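Local atomic coordinates of protein P47 (Clostridium botulinum, PDB entry 6EKT), a protein that is of uncertain function but may belong to a progenitor toxin complex that protects botulinum neurotoxin during its passage through the host gut, and resembles tubular lipid-binding proteins. Residues F81-T86 with V108-L113; I64-D69 with I163-Q168; T286-G291 with Y300-N305; F336-I341 with S390-L395; M22-W27 with G239-E244. One frame throughout, in Å; residues are numbered along the deposited sequence. Where two conformers were deposited one is given.

Contact 1 (F81-T86 with V108-L113); sequences FLRIKT and VLEIKL
R83 lays CG and CD over the CG1 methyl of V108, with CG 3.6 Å from CG1, before the bend at chi3 (-72°) swings its guanidinium toward E110. The grip there is side-on: NE, at 2.8 Å, and NH2, at 3.0 Å, both hold the single oxygen OE1 of E110, with the two flat groups nearly coplanar. On the same face the F81 ring lies obliquely over the opposing backbone, its CD2 3.4 Å from N of K112. The K112 chain follows the ring from CE2, near its CB, to CE1, near NZ, which bonds N80. The other face is apolar: the L82 branch nests between the two methyls of L113, CG 3.8 Å from CD1, and CD1 of I84 meets I111 CD1 at 3.7 Å. L82–I111 and I84–L109, the hydrogen-bonded antiparallel pairs, fix this register. E110 also forms a salt bridge with K140 on strand 124-141. Cations held at both its oxygens would favour an ionised carboxylate and link three neighbouring strands electrostatically.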
# COMPACT_ATOMS: atom_id res chain seq x y z
N PHE A 81 -10.57 -10.86 13.14
CA PHE A 81 -10.24 -12.19 13.65
C PHE A 81 -9.52 -12.98 12.57
O PHE A 81 -9.82 -12.84 11.38
CB PHE A 81 -11.52 -12.99 14.01
CG PHE A 81 -12.22 -12.52 15.25
CD1 PHE A 81 -13.20 -11.53 15.18
CD2 PHE A 81 -11.93 -13.11 16.48
CE1 PHE A 81 -13.87 -11.12 16.33
CE2 PHE A 81 -12.58 -12.70 17.64
CZ PHE A 81 -13.56 -11.70 17.55
N LEU A 82 -8.60 -13.85 12.99
CA LEU A 82 -8.16 -14.94 12.13
C LEU A 82 -8.87 -16.21 12.52
O LEU A 82 -8.96 -16.53 13.71
CB LEU A 82 -6.65 -15.18 12.27
CG LEU A 82 -5.64 -14.22 11.69
CD1 LEU A 82 -4.25 -14.78 11.96
CD2 LEU A 82 -5.83 -14.00 10.20
N ARG A 83 -9.37 -16.94 11.53
CA ARG A 83 -9.87 -18.31 11.76
C ARG A 83 -8.71 -19.30 11.67
O ARG A 83 -7.92 -19.24 10.72
CB ARG A 83 -10.98 -18.67 10.77
CG ARG A 83 -11.76 -19.89 11.24
CD ARG A 83 -12.95 -20.18 10.35
NE ARG A 83 -14.05 -19.22 10.50
CZ ARG A 83 -15.19 -19.29 9.80
NH1 ARG A 83 -15.37 -20.26 8.91
NH2 ARG A 83 -16.13 -18.39 9.98
N ILE A 84 -8.59 -20.19 12.66
CA ILE A 84 -7.44 -21.09 12.75
C ILE A 84 -7.83 -22.51 13.18
O ILE A 84 -8.80 -22.69 13.94
CB ILE A 84 -6.32 -20.55 13.68
CG1 ILE A 84 -6.81 -20.39 15.13
CG2 ILE A 84 -5.71 -19.26 13.10
CD1 ILE A 84 -5.68 -20.28 16.15
N LYS A 85 -7.11 -23.49 12.64
CA LYS A 85 -7.23 -24.87 13.10
C LYS A 85 -6.10 -25.12 14.09
O LYS A 85 -4.96 -24.73 13.83
CB LYS A 85 -7.08 -25.86 11.94
CG LYS A 85 -8.19 -25.86 10.90
CD LYS A 85 -7.86 -26.92 9.87
CE LYS A 85 -8.65 -26.77 8.57
NZ LYS A 85 -8.16 -27.78 7.58
N THR A 86 -6.40 -25.77 15.22
CA THR A 86 -5.38 -26.05 16.23
C THR A 86 -5.32 -27.56 16.56
O THR A 86 -5.58 -27.95 17.70
CB THR A 86 -5.57 -25.22 17.52
OG1 THR A 86 -6.81 -25.57 18.14
CG2 THR A 86 -5.56 -23.70 17.23
N VAL A 108 -11.54 -25.65 15.51
CA VAL A 108 -11.45 -24.44 14.71
C VAL A 108 -11.86 -23.28 15.61
O VAL A 108 -12.98 -23.24 16.14
CB VAL A 108 -12.37 -24.50 13.45
CG1 VAL A 108 -12.21 -23.24 12.61
CG2 VAL A 108 -12.06 -25.75 12.64
N LEU A 109 -10.92 -22.36 15.79
CA LEU A 109 -11.14 -21.18 16.58
C LEU A 109 -11.08 -19.93 15.71
O LEU A 109 -10.61 -19.97 14.56
CB LEU A 109 -10.08 -21.07 17.69
CG LEU A 109 -9.82 -22.32 18.54
CD1 LEU A 109 -8.61 -22.14 19.46
CD2 LEU A 109 -11.05 -22.68 19.35
N GLU A 110 -11.59 -18.84 16.26
CA GLU A 110 -11.30 -17.52 15.74
C GLU A 110 -10.66 -16.70 16.84
O GLU A 110 -11.19 -16.63 17.95
CB GLU A 110 -12.55 -16.83 15.19
CG GLU A 110 -12.83 -17.23 13.76
CD GLU A 110 -14.00 -16.49 13.13
OE1 GLU A 110 -14.55 -17.03 12.16
OE2 GLU A 110 -14.36 -15.37 13.58
N ILE A 111 -9.50 -16.10 16.54
CA ILE A 111 -8.79 -15.32 17.55
C ILE A 111 -8.54 -13.94 16.99
O ILE A 111 -8.09 -13.80 15.84
CB ILE A 111 -7.47 -16.00 18.02
CG1 ILE A 111 -7.75 -17.44 18.53
CG2 ILE A 111 -6.80 -15.16 19.11
CD1 ILE A 111 -6.54 -18.21 19.06
N LYS A 112 -8.83 -12.93 17.80
CA LYS A 112 -8.61 -11.53 17.44
C LYS A 112 -7.12 -11.23 17.30
O LYS A 112 -6.30 -11.80 18.03
CB LYS A 112 -9.24 -10.63 18.50
CG LYS A 112 -9.35 -9.17 18.07
CD LYS A 112 -10.01 -8.30 19.13
CE LYS A 112 -11.52 -8.49 19.20
NZ LYS A 112 -12.19 -8.11 17.93
N LEU A 113 -6.78 -10.36 16.35
CA LEU A 113 -5.44 -9.75 16.29
C LEU A 113 -5.56 -8.32 16.76
O LEU A 113 -6.58 -7.66 16.52
CB LEU A 113 -4.85 -9.82 14.88
CG LEU A 113 -4.78 -11.16 14.11
CD1 LEU A 113 -3.91 -11.08 12.87
CD2 LEU A 113 -4.28 -12.32 14.96

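Contact 2 (I64-D69 with I163-Q168)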
# COMPACT_ATOMS: atom_id res chain seq x y z
N ILE A 64 -6.96 -30.12 32.02
CA ILE A 64 -6.82 -30.25 30.57
C ILE A 64 -5.35 -30.10 30.17
O ILE A 64 -4.62 -29.29 30.75
CB ILE A 64 -7.74 -29.26 29.79
CG1 ILE A 64 -7.60 -29.47 28.27
CG2 ILE A 64 -7.50 -27.82 30.21
CD1 ILE A 64 -8.67 -28.79 27.43
N LYS A 65 -4.92 -30.92 29.20
CA LYS A 65 -3.59 -30.85 28.63
C LYS A 65 -3.71 -30.95 27.12
O LYS A 65 -4.38 -31.86 26.62
CB LYS A 65 -2.71 -32.00 29.16
CG LYS A 65 -1.34 -32.12 28.50
CD LYS A 65 -0.51 -33.18 29.19
CE LYS A 65 0.84 -33.32 28.52
NZ LYS A 65 1.57 -34.42 29.21
N MET A 66 -3.06 -30.02 26.41
CA MET A 66 -3.06 -29.99 24.94
C MET A 66 -1.66 -29.76 24.39
O MET A 66 -1.04 -28.72 24.65
CB MET A 66 -4.00 -28.89 24.41
CG MET A 66 -5.48 -29.12 24.66
SD MET A 66 -6.61 -27.84 24.07
CE MET A 66 -6.25 -26.47 25.16
N VAL A 67 -1.16 -30.74 23.64
CA VAL A 67 0.09 -30.58 22.88
C VAL A 67 -0.30 -30.49 21.40
O VAL A 67 -0.92 -31.42 20.85
CB VAL A 67 1.11 -31.72 23.15
CG1 VAL A 67 2.50 -31.33 22.64
CG2 VAL A 67 1.19 -32.09 24.63
N PHE A 68 0.05 -29.37 20.76
CA PHE A 68 -0.40 -29.07 19.40
C PHE A 68 0.45 -29.66 18.29
O PHE A 68 1.69 -29.63 18.34
CB PHE A 68 -0.56 -27.55 19.20
CG PHE A 68 -1.55 -26.92 20.14
CD1 PHE A 68 -2.92 -27.09 19.96
CD2 PHE A 68 -1.11 -26.13 21.20
CE1 PHE A 68 -3.83 -26.49 20.82
CE2 PHE A 68 -2.01 -25.53 22.07
CZ PHE A 68 -3.37 -25.71 21.88
N ASP A 69 -0.24 -30.21 17.29
CA ASP A 69 0.34 -30.60 16.01
C ASP A 69 0.88 -29.36 15.27
O ASP A 69 2.04 -29.33 14.85
CB ASP A 69 -0.74 -31.29 15.17
CG ASP A 69 -0.22 -32.47 14.38
OD1 ASP A 69 0.43 -32.26 13.34
OD2 ASP A 69 -0.48 -33.62 14.81
N ILE A 163 -10.97 -22.86 26.50
CA ILE A 163 -10.85 -21.42 26.70
C ILE A 163 -10.01 -21.14 27.95
O ILE A 163 -9.13 -20.28 27.93
CB ILE A 163 -12.24 -20.77 26.76
CG1 ILE A 163 -12.94 -20.97 25.42
CG2 ILE A 163 -12.13 -19.28 27.10
CD1 ILE A 163 -14.37 -20.46 25.37
N ASN A 164 -10.28 -21.90 29.02
CA ASN A 164 -9.50 -21.79 30.25
C ASN A 164 -8.03 -21.91 29.94
O ASN A 164 -7.23 -21.06 30.36
CB ASN A 164 -9.86 -22.88 31.26
CG ASN A 164 -11.06 -22.53 32.12
OD1 ASN A 164 -11.84 -23.42 32.46
ND2 ASN A 164 -11.19 -21.27 32.51
N ALA A 165 -7.68 -22.96 29.18
CA ALA A 165 -6.30 -23.26 28.86
C ALA A 165 -5.66 -22.17 27.97
O ALA A 165 -4.52 -21.74 28.22
CB ALA A 165 -6.19 -24.65 28.23
N PHE A 166 -6.39 -21.69 26.96
CA PHE A 166 -5.85 -20.62 26.10
C PHE A 166 -5.55 -19.35 26.89
O PHE A 166 -4.41 -18.87 26.85
CB PHE A 166 -6.77 -20.34 24.89
CG PHE A 166 -6.50 -21.23 23.71
CD1 PHE A 166 -6.65 -22.62 23.80
CD2 PHE A 166 -6.08 -20.69 22.50
CE1 PHE A 166 -6.39 -23.45 22.72
CE2 PHE A 166 -5.80 -21.51 21.41
CZ PHE A 166 -5.97 -22.89 21.51
N ILE A 167 -6.53 -18.85 27.63
CA ILE A 167 -6.35 -17.61 28.40
C ILE A 167 -5.22 -17.76 29.42
O ILE A 167 -4.34 -16.88 29.49
CB ILE A 167 -7.67 -17.09 29.02
CG1 ILE A 167 -8.59 -16.56 27.91
CG2 ILE A 167 -7.40 -15.98 30.05
CD1 ILE A 167 -10.06 -16.56 28.26
N GLN A 168 -5.19 -18.87 30.15
CA GLN A 168 -4.13 -19.06 31.14
C GLN A 168 -2.72 -19.17 30.53
O GLN A 168 -1.74 -18.82 31.19
CB GLN A 168 -4.44 -20.23 32.09
CG GLN A 168 -3.66 -20.16 33.39
CD GLN A 168 -3.62 -21.49 34.08
OE1 GLN A 168 -2.89 -22.39 33.66
NE2 GLN A 168 -4.39 -21.63 35.15
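M66 reaches A165 and F166 through an otherwise extended chain that turns at its last torsion: chi3 of -69° brings the terminal methyl round to the helix. CE of M66 thereby lies 3.6 Å from CB of A165, and it also meets F166 at the edge of the ring, near its plane, 3.9 Å from CE1. I64 turns its CG2 branch into the position between its own backbone N and carbonyl carbon, and CG2 ends 4.0 Å from A165 CB, so the small alanine side chain receives two methyl groups from the strand. Further along, F68 extends CZ to within 3.9 Å of F166 CZ. The two rings meet obliquely, their centroids 5.9 Å apart and their planes at 75°. F53 joins this pair, meeting both rings edge-to-face, and W71 meets F68 in the same way, while I139 touches F166.

Strand alternation sets which side chains take part: I64, M66 and F68 direct theirs to the helix, and K65 is turned away from it. No hydrogen bond crosses between the segments; the evidence is of apolar contact alone. The axes come within 9.2 Å at a crossing angle of -67°, the geometry of helix 152-168 lying across one face of a sheet, consistent with the helix-and-sheet layout of a TULIP-like domain.

Contact 3 (T286-G291 with Y300-N305); sequences TLNWYG and YPKINN
W289 and P301 pack together just past the end of strand 279-288, beside its antiparallel neighbour 297-311 in the curled sheet. CB of W289 is 3.8 Å from CB of P301, and N of W289 donates to P301 O at 3.0 Å. CG of W289, anti to the backbone N (chi1 -152°), directs the indole toward helix 374-394, where NE1 hydrogen-bonds S390 OG. L287 and I303 form a hydrogen-bonded pair, with both backbone bonds in the carbonyl planes; their side chains lie on one face of the sheet, where I303 CD1 also reaches the indole obliquely, 3.9 Å from W289 CE3. N288 and K302 occupy the other face: NZ of K302 donates to OD1 of N288 over 2.9 Å, tilted 17° from the carbonyl plane. Beyond the paired part, the Y300 ring comes obliquely to G291, CE1 lying 3.5 Å from CA. N304 and N305 together face R321 in a classic beta bulge. One water accepts from K302 NZ (2.8 Å) and donates to W289 O (2.7 Å) and P301 O (2.8 Å).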
# COMPACT_ATOMS: atom_id res chain seq x y z
N THR A 286 5.59 31.06 -12.53
CA THR A 286 6.08 30.92 -13.91
C THR A 286 7.21 29.91 -13.97
O THR A 286 8.06 29.86 -13.08
CB THR A 286 6.63 32.25 -14.44
OG1 THR A 286 5.70 33.28 -14.13
CG2 THR A 286 6.83 32.19 -15.96
N LEU A 287 7.18 29.11 -15.02
CA LEU A 287 8.20 28.12 -15.24
C LEU A 287 9.12 28.63 -16.32
O LEU A 287 8.71 28.81 -17.47
CB LEU A 287 7.55 26.79 -15.62
CG LEU A 287 6.39 26.28 -14.73
CD1 LEU A 287 5.92 24.94 -15.28
CD2 LEU A 287 6.83 26.14 -13.27
N ASN A 288 10.36 28.89 -15.92
CA ASN A 288 11.37 29.48 -16.80
C ASN A 288 12.15 28.36 -17.47
O ASN A 288 13.07 27.80 -16.85
CB ASN A 288 12.32 30.35 -15.97
CG ASN A 288 11.64 31.58 -15.43
OD1 ASN A 288 11.29 32.48 -16.19
ND2 ASN A 288 11.44 31.63 -14.11
N TRP A 289 11.76 28.02 -18.69
CA TRP A 289 12.45 26.97 -19.47
C TRP A 289 13.93 27.30 -19.68
O TRP A 289 14.33 28.47 -19.61
CB TRP A 289 11.76 26.79 -20.84
CG TRP A 289 11.90 25.41 -21.39
CD1 TRP A 289 12.66 25.02 -22.43
CD2 TRP A 289 11.27 24.22 -20.87
NE1 TRP A 289 12.54 23.64 -22.62
CE2 TRP A 289 11.68 23.14 -21.68
CE3 TRP A 289 10.37 23.98 -19.82
CZ2 TRP A 289 11.25 21.83 -21.47
CZ3 TRP A 289 9.93 22.66 -19.60
CH2 TRP A 289 10.38 21.60 -20.43
N TYR A 290 14.74 26.27 -19.92
CA TYR A 290 16.14 26.47 -20.28
C TYR A 290 16.27 27.11 -21.68
O TYR A 290 15.34 27.08 -22.48
CB TYR A 290 16.96 25.18 -20.17
CG TYR A 290 16.40 23.99 -20.91
CD1 TYR A 290 16.76 23.72 -22.24
CD2 TYR A 290 15.53 23.10 -20.28
CE1 TYR A 290 16.27 22.60 -22.91
CE2 TYR A 290 15.03 21.99 -20.95
CZ TYR A 290 15.41 21.74 -22.26
OH TYR A 290 14.89 20.63 -22.91
N GLY A 291 17.42 27.70 -21.94
CA GLY A 291 17.67 28.37 -23.22
C GLY A 291 17.72 27.35 -24.34
O GLY A 291 18.38 26.32 -24.21
N TYR A 300 13.91 31.62 -24.78
CA TYR A 300 13.61 31.25 -23.40
C TYR A 300 12.10 31.13 -23.19
O TYR A 300 11.44 32.08 -22.74
CB TYR A 300 14.18 32.32 -22.48
CG TYR A 300 15.69 32.41 -22.59
CD1 TYR A 300 16.51 31.54 -21.87
CD2 TYR A 300 16.30 33.33 -23.47
CE1 TYR A 300 17.90 31.61 -21.98
CE2 TYR A 300 17.68 33.40 -23.60
CZ TYR A 300 18.47 32.52 -22.84
OH TYR A 300 19.83 32.59 -22.96
N PRO A 301 11.54 29.94 -23.49
CA PRO A 301 10.10 29.78 -23.29
C PRO A 301 9.69 29.92 -21.82
O PRO A 301 10.49 29.63 -20.89
CB PRO A 301 9.83 28.34 -23.77
CG PRO A 301 10.99 27.99 -24.64
CD PRO A 301 12.16 28.82 -24.22
N LYS A 302 8.47 30.38 -21.62
CA LYS A 302 7.89 30.53 -20.29
C LYS A 302 6.60 29.71 -20.26
O LYS A 302 5.82 29.75 -21.22
CB LYS A 302 7.59 32.01 -19.98
CG LYS A 302 8.74 32.98 -20.26
CD LYS A 302 9.94 32.72 -19.35
CE LYS A 302 11.07 33.65 -19.72
NZ LYS A 302 12.22 33.27 -18.85
N ILE A 303 6.38 28.94 -19.19
CA ILE A 303 5.11 28.23 -19.05
C ILE A 303 4.40 28.90 -17.89
O ILE A 303 4.93 28.96 -16.77
CB ILE A 303 5.31 26.71 -18.77
CG1 ILE A 303 6.04 26.03 -19.95
CG2 ILE A 303 3.96 26.00 -18.52
CD1 ILE A 303 6.49 24.59 -19.66
N ASN A 304 3.21 29.43 -18.17
CA ASN A 304 2.46 30.17 -17.17
C ASN A 304 1.41 29.34 -16.43
O ASN A 304 1.10 29.66 -15.29
CB ASN A 304 1.84 31.43 -17.76
CG ASN A 304 2.89 32.37 -18.32
OD1 ASN A 304 3.87 32.70 -17.64
ND2 ASN A 304 2.73 32.77 -19.57
N ASN A 305 0.88 28.31 -17.09
CA ASN A 305 -0.13 27.44 -16.47
C ASN A 305 0.23 26.01 -16.80
O ASN A 305 0.52 25.70 -17.95
CB ASN A 305 -1.55 27.73 -17.00
CG ASN A 305 -1.93 29.17 -16.87
OD1 ASN A 305 -1.94 29.90 -17.87
ND2 ASN A 305 -2.24 29.62 -15.66
O HOH W 1 3.33 33.29 -15.16
O HOH W 2 12.85 30.73 -19.89

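Contact 4 (F336-I341 with S390-L395)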
# COMPACT_ATOMS: atom_id res chain seq x y z
N PHE A 336 1.44 29.61 -26.81
CA PHE A 336 1.24 28.21 -27.14
C PHE A 336 0.52 27.42 -26.04
O PHE A 336 0.52 27.81 -24.88
CB PHE A 336 2.56 27.53 -27.52
CG PHE A 336 3.61 27.61 -26.44
CD1 PHE A 336 3.56 26.74 -25.34
CD2 PHE A 336 4.63 28.54 -26.53
CE1 PHE A 336 4.53 26.80 -24.34
CE2 PHE A 336 5.61 28.60 -25.53
CZ PHE A 336 5.56 27.73 -24.44
N GLU A 337 -0.09 26.31 -26.44
CA GLU A 337 -0.73 25.40 -25.50
C GLU A 337 -0.34 24.01 -25.89
O GLU A 337 -0.22 23.73 -27.08
CB GLU A 337 -2.26 25.54 -25.59
CG GLU A 337 -2.75 26.85 -25.01
CD GLU A 337 -4.27 26.93 -24.92
OE1 GLU A 337 -4.90 26.01 -24.36
OE2 GLU A 337 -4.81 27.95 -25.39
N ILE A 338 -0.14 23.13 -24.91
CA ILE A 338 0.22 21.75 -25.19
C ILE A 338 -0.66 20.86 -24.32
O ILE A 338 -0.88 21.17 -23.14
CB ILE A 338 1.73 21.49 -24.87
CG1 ILE A 338 2.64 22.36 -25.77
CG2 ILE A 338 2.12 20.02 -25.09
CD1 ILE A 338 4.09 22.36 -25.34
N GLN A 339 -1.10 19.75 -24.91
CA GLN A 339 -1.78 18.68 -24.18
C GLN A 339 -1.07 17.34 -24.45
O GLN A 339 -1.07 16.87 -25.59
CB GLN A 339 -3.25 18.62 -24.61
CG GLN A 339 -4.02 19.93 -24.45
CD GLN A 339 -3.96 20.83 -25.67
OE1 GLN A 339 -3.83 20.36 -26.80
NE2 GLN A 339 -4.06 22.13 -25.44
N SER A 340 -0.49 16.75 -23.40
CA SER A 340 0.31 15.54 -23.50
C SER A 340 -0.30 14.45 -22.62
O SER A 340 -0.79 14.73 -21.52
CB SER A 340 1.72 15.84 -23.00
OG SER A 340 2.59 14.73 -23.14
N ILE A 341 -0.27 13.22 -23.12
CA ILE A 341 -0.69 12.05 -22.35
C ILE A 341 0.51 11.14 -22.20
O ILE A 341 1.08 10.69 -23.19
CB ILE A 341 -1.88 11.32 -23.02
CG1 ILE A 341 -3.07 12.28 -23.15
CG2 ILE A 341 -2.27 10.07 -22.21
CD1 ILE A 341 -4.09 11.91 -24.22
N SER A 390 10.52 21.02 -27.70
CA SER A 390 11.38 20.90 -26.50
C SER A 390 10.58 20.49 -25.27
O SER A 390 10.91 19.51 -24.60
CB SER A 390 12.15 22.20 -26.22
OG SER A 390 12.99 22.04 -25.09
N ILE A 391 9.51 21.24 -25.00
CA ILE A 391 8.66 20.99 -23.85
C ILE A 391 8.02 19.61 -23.95
O ILE A 391 8.11 18.81 -22.99
CB ILE A 391 7.60 22.10 -23.67
CG1 ILE A 391 8.30 23.44 -23.38
CG2 ILE A 391 6.57 21.73 -22.58
CD1 ILE A 391 7.38 24.65 -23.48
N GLU A 392 7.43 19.29 -25.10
CA GLU A 392 6.78 17.97 -25.30
C GLU A 392 7.73 16.84 -25.01
O GLU A 392 7.35 15.87 -24.37
CB GLU A 392 6.24 17.82 -26.73
CG GLU A 392 5.00 18.67 -26.97
CD GLU A 392 4.55 18.70 -28.42
OE1 GLU A 392 5.33 18.27 -29.31
OE2 GLU A 392 3.40 19.15 -28.65
N GLY A 393 8.98 16.99 -25.46
CA GLY A 393 9.97 15.92 -25.33
C GLY A 393 10.48 15.79 -23.89
O GLY A 393 11.02 14.75 -23.52
N ALA A 394 10.30 16.85 -23.10
CA ALA A 394 10.83 16.88 -21.73
C ALA A 394 9.79 16.42 -20.70
O ALA A 394 10.12 16.30 -19.53
CB ALA A 394 11.31 18.28 -21.38
N LEU A 395 8.56 16.18 -21.13
CA LEU A 395 7.46 15.87 -20.19
C LEU A 395 7.49 14.45 -19.62
O LEU A 395 6.91 14.19 -18.54
CB LEU A 395 6.10 16.17 -20.82
CG LEU A 395 5.77 17.65 -21.11
CD1 LEU A 395 4.42 17.73 -21.78
CD2 LEU A 395 5.80 18.54 -19.87
O HOH W 3 5.24 14.13 -23.97
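I338 and I391 meet at the heart of a helix-on-sheet packing, with helix 374-394 laid along strand 329-347; the short axes run 9.7 Å apart and only 22° from parallel. CD1 of I338 touches CG2 of I391 at 3.8 Å. The other branch of I391 approaches F336 from the opposite direction, its CD1 3.7 Å from CE1, oblique to the ring. CG2 of I338 packs on the aliphatic part of E392, 3.7 Å from CG, and CD1 of L395 comes to 3.5 Å from CB of S340. Alternate strand residues thus face the helix, while Q339 points away. Outside this shell, L320 of the adjoining strand touches both isoleucines, I303 and W289 also touch I391, and P361 and S363 border E392. This layout is consistent with a sheet wrapped about a long helix, as in TULIP-like proteins. S340 OG, hydrogen-bonded to N342, is anti to its own N (chi1 -176°), and one water donates both to this OG, at 2.8 Å, and to E392 O, at 2.8 Å.

Contact 5 (M22-W27 with G239-E244)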
# COMPACT_ATOMS: atom_id res chain seq x y z
N MET A 22 -7.47 0.61 -8.99
CA MET A 22 -7.19 0.08 -7.66
C MET A 22 -7.63 1.09 -6.60
O MET A 22 -7.50 2.28 -6.79
CB MET A 22 -5.73 -0.33 -7.52
CG MET A 22 -5.50 -1.77 -8.00
SD MET A 22 -3.81 -2.31 -7.72
CE MET A 22 -2.97 -1.29 -8.92
N ASN A 23 -8.20 0.60 -5.50
CA ASN A 23 -8.89 1.48 -4.58
C ASN A 23 -8.35 1.27 -3.17
O ASN A 23 -8.40 0.15 -2.65
CB ASN A 23 -10.39 1.18 -4.59
CG ASN A 23 -11.25 2.39 -4.27
OD1 ASN A 23 -10.92 3.24 -3.40
ND2 ASN A 23 -12.35 2.51 -5.01
N THR A 24 -7.92 2.35 -2.52
CA THR A 24 -7.59 2.27 -1.09
C THR A 24 -8.82 2.48 -0.20
O THR A 24 -8.71 2.43 1.02
CB THR A 24 -6.53 3.30 -0.67
OG1 THR A 24 -7.03 4.63 -0.88
CG2 THR A 24 -5.26 3.12 -1.44
N TYR A 25 -9.99 2.74 -0.80
CA TYR A 25 -11.25 2.86 -0.05
C TYR A 25 -11.17 3.88 1.11
O TYR A 25 -11.64 3.59 2.22
CB TYR A 25 -11.71 1.47 0.44
CG TYR A 25 -12.20 0.59 -0.69
CD1 TYR A 25 -13.35 0.95 -1.42
CD2 TYR A 25 -11.54 -0.59 -1.03
CE1 TYR A 25 -13.82 0.16 -2.46
CE2 TYR A 25 -12.00 -1.39 -2.09
CZ TYR A 25 -13.14 -1.02 -2.78
OH TYR A 25 -13.64 -1.80 -3.80
N GLY A 26 -10.53 5.02 0.84
CA GLY A 26 -10.43 6.15 1.78
C GLY A 26 -9.24 6.06 2.71
O GLY A 26 -9.01 6.97 3.50
N TRP A 27 -8.48 4.96 2.63
CA TRP A 27 -7.23 4.82 3.42
C TRP A 27 -6.03 5.37 2.64
O TRP A 27 -6.14 5.60 1.43
CB TRP A 27 -7.01 3.35 3.82
CG TRP A 27 -8.10 2.86 4.72
CD1 TRP A 27 -9.32 2.39 4.35
CD2 TRP A 27 -8.08 2.86 6.15
NE1 TRP A 27 -10.07 2.05 5.46
CE2 TRP A 27 -9.34 2.34 6.59
CE3 TRP A 27 -7.12 3.22 7.12
CZ2 TRP A 27 -9.66 2.19 7.95
CZ3 TRP A 27 -7.43 3.07 8.46
CH2 TRP A 27 -8.69 2.54 8.88
N GLY A 239 2.25 -7.28 -0.90
CA GLY A 239 1.92 -6.11 -1.69
C GLY A 239 1.65 -4.89 -0.86
O GLY A 239 1.40 -4.97 0.34
N LEU A 240 1.69 -3.73 -1.51
CA LEU A 240 1.19 -2.54 -0.88
C LEU A 240 0.59 -1.61 -1.91
O LEU A 240 0.96 -1.65 -3.09
CB LEU A 240 2.27 -1.86 -0.02
CG LEU A 240 3.52 -1.18 -0.59
CD1 LEU A 240 3.14 0.08 -1.32
CD2 LEU A 240 4.45 -0.79 0.54
N LEU A 241 -0.35 -0.80 -1.45
CA LEU A 241 -1.05 0.14 -2.29
C LEU A 241 -0.96 1.52 -1.66
O LEU A 241 -1.33 1.71 -0.50
CB LEU A 241 -2.52 -0.28 -2.46
CG LEU A 241 -3.38 0.57 -3.40
CD1 LEU A 241 -2.83 0.53 -4.83
CD2 LEU A 241 -4.84 0.07 -3.37
N ILE A 242 -0.47 2.47 -2.45
CA ILE A 242 -0.35 3.87 -2.03
C ILE A 242 -1.44 4.69 -2.72
O ILE A 242 -1.64 4.55 -3.93
CB ILE A 242 1.05 4.39 -2.41
CG1 ILE A 242 2.12 3.60 -1.63
CG2 ILE A 242 1.22 5.87 -2.10
CD1 ILE A 242 3.45 3.52 -2.35
N SER A 243 -2.09 5.60 -1.98
CA SER A 243 -3.16 6.44 -2.53
C SER A 243 -2.63 7.32 -3.69
O SER A 243 -1.43 7.62 -3.78
CB SER A 243 -3.77 7.35 -1.46
OG SER A 243 -2.86 8.39 -1.10
N GLU A 244 -3.54 7.66 -4.60
CA GLU A 244 -3.20 8.59 -5.68
C GLU A 244 -2.50 9.85 -5.15
O GLU A 244 -1.48 10.28 -5.72
CB GLU A 244 -4.46 8.99 -6.45
CG GLU A 244 -4.17 10.01 -7.55
CD GLU A 244 -5.45 10.55 -8.16
OE1 GLU A 244 -6.00 11.51 -7.61
OE2 GLU A 244 -5.88 10.02 -9.18
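A type I' turn from T24 to W27, led in by an Asx turn at N23, sets T24 against L241 near the end of strand 238-242. L241 is the main partner: with CG anti to the backbone N (chi1 -176°), its two methyls divide the loop between them. CD2 lies 3.6 Å from CG2 of T24 and also 3.6 Å from the carbonyl oxygen O of N23, whereas CD1 faces M22, 4.0 Å from its CB. C431 of strand 430-434 touches both M22 and L241. T24 works in two directions. Its methyl meets the strand, and its hydroxyl, OG1, donates to O of W27 over 2.7 Å inside the turn, alongside the backbone bond from N of W27 to O of T24. N23 OD1 receives N of Y25 at 2.8 Å, the donor standing 36° out of the carbonyl plane. S243, the N-cap of helix 244-252, bonds through OG to N of L246 and sets its CB 4.1 Å from W27 O. The turn thus satisfies some of its polar atoms itself, while D228, R218 and S224 take others. Between these two segments the hold is apolar burial, with no hydrogen bond spanning them.

From the N terminus, contact 5 opens first, at 22-27, and closes only at 239-244, its centre about 6 Å from the centre of the chain. Inside that loop contact 2 joins 64-69 to 163-168, and contact 1, 81-86 with 108-113, is nested within contact 2. These two touch, L109 CD1 lying 3.4 Å from F166 CZ, which joins strand pair and helix in one end of the molecule. Contact 3 then pairs strands 279-288 and 297-311, and contact 4, in series, lays helix 374-394 on strand 329-347 of the same sheet; they also touch, W289 packing on A394. No loops cross. The centres of contacts 2 and 3 lie 72 Å apart, with contact 5 between the two ends.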